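Local coordinates for protein acetylornithine aminotransferase (Aquifex aeolicus, PDB 2EH6) that catalyses the pyridoxal-phosphate-dependent transfer of an amino group between N(2)-acetyl-L-ornithine and 2-oxoglutarate, a step of arginine biosynthesis, at residues A[69-75]-A[272-278]; A[98-102]-A[249-253]. All blocks are in the same frame, centred on the assembly; numbering follows the deposited sequence.

Contact 1: residues A[69-75]-A[272-278]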
loop_
_atom_site.group_PDB
_atom_site.type_symbol
_atom_site.label_atom_id
_atom_site.label_comp_id
_atom_site.label_asym_id
_atom_site.label_seq_id
_atom_site.Cartn_x
_atom_site.Cartn_y
_atom_site.Cartn_z
ATOM N N ASN A 69 -15.338 6.564 -9.429
ATOM C CA ASN A 69 -14.205 7.453 -9.169
ATOM C C ASN A 69 -13.734 8.010 -10.513
ATOM O O ASN A 69 -12.766 7.515 -11.095
ATOM C CB ASN A 69 -13.051 6.687 -8.500
ATOM C CG ASN A 69 -13.313 6.387 -7.033
ATOM O OD1 ASN A 69 -12.503 6.728 -6.175
ATOM N ND2 ASN A 69 -14.437 5.734 -6.742
ATOM N N PRO A 70 -14.415 9.049 -11.025
ATOM C CA PRO A 70 -14.075 9.676 -12.310
ATOM C C PRO A 70 -12.604 10.061 -12.450
ATOM O O PRO A 70 -12.040 10.018 -13.545
ATOM C CB PRO A 70 -15.000 10.892 -12.352
ATOM C CG PRO A 70 -16.203 10.421 -11.577
ATOM C CD PRO A 70 -15.559 9.736 -10.397
ATOM N N TRP A 71 -11.986 10.456 -11.344
ATOM C CA TRP A 71 -10.576 10.833 -11.367
ATOM C C TRP A 71 -9.711 9.635 -11.753
ATOM O O TRP A 71 -8.637 9.801 -12.330
ATOM C CB TRP A 71 -10.163 11.389 -10.003
ATOM C CG TRP A 71 -10.744 10.633 -8.862
ATOM C CD1 TRP A 71 -10.254 9.490 -8.299
ATOM C CD2 TRP A 71 -11.950 10.945 -8.155
ATOM N NE1 TRP A 71 -11.080 9.072 -7.286
ATOM C CE2 TRP A 71 -12.130 9.946 -7.177
ATOM C CE3 TRP A 71 -12.897 11.976 -8.255
ATOM C CZ2 TRP A 71 -13.221 9.941 -6.301
ATOM C CZ3 TRP A 71 -13.985 11.973 -7.382
ATOM C CH2 TRP A 71 -14.136 10.959 -6.417
ATOM N N GLN A 72 -10.173 8.429 -11.429
ATOM C CA GLN A 72 -9.436 7.218 -11.800
ATOM C C GLN A 72 -9.485 7.072 -13.326
ATOM O O GLN A 72 -8.481 6.750 -13.965
ATOM C CB GLN A 72 -10.053 5.976 -11.132
ATOM C CG GLN A 72 -9.526 5.702 -9.718
ATOM C CD GLN A 72 -10.222 4.529 -9.031
ATOM O OE1 GLN A 72 -10.410 3.463 -9.621
ATOM N NE2 GLN A 72 -10.594 4.721 -7.774
ATOM N N GLU A 73 -10.658 7.313 -13.908
ATOM C CA GLU A 73 -10.814 7.222 -15.361
ATOM C C GLU A 73 -9.855 8.172 -16.070
ATOM O O GLU A 73 -9.158 7.776 -16.999
ATOM C CB GLU A 73 -12.243 7.581 -15.783
ATOM C CG GLU A 73 -13.285 6.524 -15.508
ATOM C CD GLU A 73 -13.085 5.265 -16.331
ATOM O OE1 GLU A 73 -12.384 5.321 -17.367
ATOM O OE2 GLU A 73 -13.648 4.222 -15.946
ATOM N N GLU A 74 -9.830 9.427 -15.627
ATOM C CA GLU A 74 -8.969 10.436 -16.237
ATOM C C GLU A 74 -7.492 10.079 -16.216
ATOM O O GLU A 74 -6.802 10.224 -17.222
ATOM C CB GLU A 74 -9.154 11.801 -15.563
ATOM C CG GLU A 74 -7.955 12.726 -15.784
ATOM C CD GLU A 74 -8.200 14.164 -15.372
ATOM O OE1 GLU A 74 -8.724 14.394 -14.258
ATOM O OE2 GLU A 74 -7.847 15.069 -16.164
ATOM N N LEU A 75 -6.998 9.630 -15.064
ATOM C CA LEU A 75 -5.592 9.269 -14.951
ATOM C C LEU A 75 -5.292 8.012 -15.766
ATOM O O LEU A 75 -4.274 7.936 -16.452
ATOM C CB LEU A 75 -5.220 9.046 -13.480
ATOM C CG LEU A 75 -3.747 8.725 -13.218
ATOM C CD1 LEU A 75 -2.869 9.807 -13.842
ATOM C CD2 LEU A 75 -3.504 8.618 -11.711
ATOM N N GLY A 272 -6.903 2.509 -2.793
ATOM C CA GLY A 272 -6.552 2.599 -4.198
ATOM C C GLY A 272 -7.408 3.521 -5.046
ATOM O O GLY A 272 -8.638 3.435 -5.019
ATOM N N GLY A 273 -6.753 4.411 -5.791
ATOM C CA GLY A 273 -7.469 5.321 -6.673
ATOM C C GLY A 273 -8.246 6.447 -6.016
ATOM O O GLY A 273 -9.196 6.978 -6.595
ATOM N N ASN A 274 -7.846 6.821 -4.809
ATOM C CA ASN A 274 -8.519 7.897 -4.103
ATOM C C ASN A 274 -8.262 9.188 -4.902
ATOM O O ASN A 274 -7.295 9.279 -5.652
ATOM C CB ASN A 274 -7.966 7.989 -2.677
ATOM C CG ASN A 274 -6.524 8.402 -2.649
ATOM O OD1 ASN A 274 -6.207 9.576 -2.846
ATOM N ND2 ASN A 274 -5.627 7.440 -2.423
ATOM N N PRO A 275 -9.131 10.197 -4.754
ATOM C CA PRO A 275 -8.955 11.455 -5.494
ATOM C C PRO A 275 -7.670 12.249 -5.246
ATOM O O PRO A 275 -7.235 13.001 -6.115
ATOM C CB PRO A 275 -10.221 12.245 -5.143
ATOM C CG PRO A 275 -10.598 11.711 -3.788
ATOM C CD PRO A 275 -10.358 10.229 -3.940
ATOM N N LEU A 276 -7.051 12.077 -4.082
ATOM C CA LEU A 276 -5.823 12.809 -3.795
ATOM C C LEU A 276 -4.660 12.241 -4.611
ATOM O O LEU A 276 -3.895 12.981 -5.230
ATOM C CB LEU A 276 -5.502 12.737 -2.302
ATOM C CG LEU A 276 -4.378 13.666 -1.832
ATOM C CD1 LEU A 276 -4.821 15.112 -1.998
ATOM C CD2 LEU A 276 -4.038 13.377 -0.381
ATOM N N ALA A 277 -4.536 10.919 -4.613
ATOM C CA ALA A 277 -3.480 10.248 -5.359
ATOM C C ALA A 277 -3.645 10.486 -6.861
ATOM O O ALA A 277 -2.670 10.725 -7.583
ATOM C CB ALA A 277 -3.515 8.745 -5.065
ATOM N N CYS A 278 -4.879 10.414 -7.334
ATOM C CA CYS A 278 -5.139 10.614 -8.755
ATOM C C CYS A 278 -4.896 12.052 -9.203
ATOM O O CYS A 278 -4.466 12.291 -10.326
ATOM C CB CYS A 278 -6.561 10.171 -9.095
ATOM S SG CYS A 278 -6.788 8.356 -9.030
#
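Two helix N-termini meet here, with W71 and Q72 at the start of helix 70-81 reaching the G273 carbonyl and P275 that lead into helix 275-308. The link is centred on G273 O. Q72 NE2 donates to it at 2.9 Å with an N-H...O angle of 151°, coming from above the carbonyl plane rather than along a lone pair. The single N-H of W71 NE1 is shared, bent and weakly, between this oxygen, which lies at the indole edge in the ring plane, and N69 OD1. P275 and W71 lie side by side, and P275 CB sits over the indole face, 3.7 Å from the centroid of the five-membered ring and 16° off the ring normal, a CH-pi contact. N69 CA and P70 CD lie over the opposite face, nearer the rim. With chi1 at 41°, W71 CG sits between its own backbone N and carbonyl carbon, which lays the ring alongside the proline. C278 SG comes to the ring edge, 3.7 Å from W71 CD1, a sulfur-aromatic contact, while L75 CD2 packs 3.9 Å from C278 CA. Helix 275-308 is N-capped by N274, whose OD1 accepts from A277 N at 2.8 Å. G273 has a positive phi, and a side chain there would run into Q72 NE2. Q72 NE2 also bonds N65 OD1, while Q72 OE1 takes a weak bond from R9 NH2 of the second subunit. G272 lies about 8 Å, nearest atoms, from a bound pyridoxal phosphate; nearby T270 is a pyridoxal-phosphate-binding residue. One good bond and one weak one thus reach G273 O, and with P275 on one face and N69 and P70 on the other they probably restrict rotation of the indole.

Contact 2: residues A[98-102]-A[249-253]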
loop_
_atom_site.group_PDB
_atom_site.type_symbol
_atom_site.label_atom_id
_atom_site.label_comp_id
_atom_site.label_asym_id
_atom_site.label_seq_id
_atom_site.Cartn_x
_atom_site.Cartn_y
_atom_site.Cartn_z
ATOM N N SER A 98 1.304 -3.150 -6.366
ATOM C CA SER A 98 1.164 -3.211 -7.817
ATOM C C SER A 98 1.694 -4.530 -8.370
ATOM O O SER A 98 1.028 -5.184 -9.163
ATOM C CB SER A 98 1.892 -2.031 -8.468
ATOM O OG SER A 98 1.296 -0.812 -8.065
ATOM N N VAL A 99 2.892 -4.924 -7.953
ATOM C CA VAL A 99 3.449 -6.182 -8.424
ATOM C C VAL A 99 2.535 -7.326 -7.980
ATOM O O VAL A 99 2.308 -8.278 -8.730
ATOM C CB VAL A 99 4.881 -6.386 -7.891
ATOM C CG1 VAL A 99 5.334 -7.825 -8.107
ATOM C CG2 VAL A 99 5.829 -5.429 -8.614
ATOM N N GLU A 100 1.992 -7.221 -6.771
ATOM C CA GLU A 100 1.090 -8.246 -6.258
ATOM C C GLU A 100 -0.127 -8.382 -7.182
ATOM O O GLU A 100 -0.561 -9.498 -7.496
ATOM C CB GLU A 100 0.616 -7.890 -4.844
ATOM C CG GLU A 100 1.694 -7.921 -3.764
ATOM C CD GLU A 100 1.832 -9.281 -3.090
ATOM O OE1 GLU A 100 1.026 -10.190 -3.380
ATOM O OE2 GLU A 100 2.742 -9.439 -2.250
ATOM N N ALA A 101 -0.682 -7.247 -7.605
ATOM C CA ALA A 101 -1.848 -7.247 -8.492
ATOM C C ALA A 101 -1.502 -7.896 -9.829
ATOM O O ALA A 101 -2.327 -8.598 -10.412
ATOM C CB ALA A 101 -2.345 -5.818 -8.721
ATOM N N ALA A 102 -0.284 -7.654 -10.309
ATOM C CA ALA A 102 0.164 -8.219 -11.579
ATOM C C ALA A 102 0.270 -9.742 -11.509
ATOM O O ALA A 102 -0.178 -10.442 -12.420
ATOM C CB ALA A 102 1.511 -7.626 -11.978
ATOM N N ILE A 249 0.963 6.125 -4.424
ATOM C CA ILE A 249 0.104 5.639 -5.496
ATOM C C ILE A 249 0.814 4.501 -6.207
ATOM O O ILE A 249 2.041 4.423 -6.218
ATOM C CB ILE A 249 -0.228 6.769 -6.513
ATOM C CG1 ILE A 249 -1.286 6.289 -7.515
ATOM C CG2 ILE A 249 1.040 7.203 -7.243
ATOM C CD1 ILE A 249 -1.826 7.401 -8.434
ATOM N N GLY A 250 0.031 3.604 -6.794
ATOM C CA GLY A 250 0.605 2.491 -7.515
ATOM C C GLY A 250 -0.416 2.057 -8.548
ATOM O O GLY A 250 -1.567 2.485 -8.505
ATOM N N ALA A 251 0.001 1.226 -9.489
ATOM C CA ALA A 251 -0.935 0.751 -10.494
ATOM C C ALA A 251 -0.327 -0.277 -11.411
ATOM O O ALA A 251 0.896 -0.385 -11.538
ATOM C CB ALA A 251 -1.448 1.923 -11.331
ATOM N N ILE A 252 -1.197 -1.066 -12.028
ATOM C CA ILE A 252 -0.740 -2.007 -13.024
ATOM C C ILE A 252 -1.554 -1.623 -14.246
ATOM O O ILE A 252 -2.703 -1.175 -14.127
ATOM C CB ILE A 252 -1.016 -3.487 -12.670
ATOM C CG1 ILE A 252 -2.509 -3.721 -12.455
ATOM C CG2 ILE A 252 -0.188 -3.894 -11.466
ATOM C CD1 ILE A 252 -2.870 -5.208 -12.393
ATOM N N LEU A 253 -0.934 -1.747 -15.408
ATOM C CA LEU A 253 -1.587 -1.447 -16.668
ATOM C C LEU A 253 -1.422 -2.748 -17.431
ATOM O O LEU A 253 -0.315 -3.277 -17.526
ATOM C CB LEU A 253 -0.869 -0.302 -17.392
ATOM C CG LEU A 253 -1.605 0.373 -18.557
ATOM C CD1 LEU A 253 -0.806 1.573 -19.035
ATOM C CD2 LEU A 253 -1.826 -0.620 -19.690
#
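Helix-on-sheet packing in the large PLP-binding domain of a class-III aminotransferase joins S98, A101 and A102 of helix 95-112 to G250, A251 and I252 of strand 250-255. The helix and strand segments run in roughly the same direction, their axes 28° apart and 7.3 Å from each other at closest approach. I252 carries most of the apolar contact. Its CD1 meets the methyl of A101, with A101 CB 3.8 Å away, while its other branch, CG2, lies among S98, A101 and A102, 4.1 Å from A102 CB. The 2.9 Å between I252 CG2 and S98 O is unusually short and doubtful. A chi1 of 58° sets CG1 between the backbone N and carbonyl carbon of I252, turning both branches to the helix. The small S98, A101 and A102 are consistent with the close axis approach. At the other end of the contact, S98 OG lies 2.8 Å from A251 N and 3.4 Å from G250 C. S94 O and L239 O of strand 236-239 share the single proton of this hydroxyl. A side chain at G250 would collide with S98 OG, so the glycine leaves room for the serine. An alanine in place of I252 would remove both CG1-CD1 and CG2, and A101 and A102 would probably be left facing a gap under the strand. I252 also packs on F90 of strand 87-92 and on M4 of the second subunit. The S98 side chain is about 7 Å, nearest atoms, from a bound pyridoxal phosphate. Methyl packing at I252 and a buried serine hydroxyl shared by two backbone carbonyls are consistent with close seating of the helix, whose first residues, G95 and T96, bind the cofactor.

The two contacts lie about 14 Å apart, centre to centre, on the same side of the chain's centre. Along the sequence the order is 69-75, 98-102, 249-253 and 272-278, so the pair of contact 2 falls wholly between the two halves of contact 1. They touch directly: I249 CD1 is 3.5 Å from A277 O and 3.9 Å from L75 CD2. Strand 87-92, outermost within this chain in the mixed sheet and beside strand 250-255, adjoins both, with F91 packing on Q72, L75 and A251. Both contacts also touch the second subunit, so the region near the 87-92 edge of the sheet lies at the dimer interface.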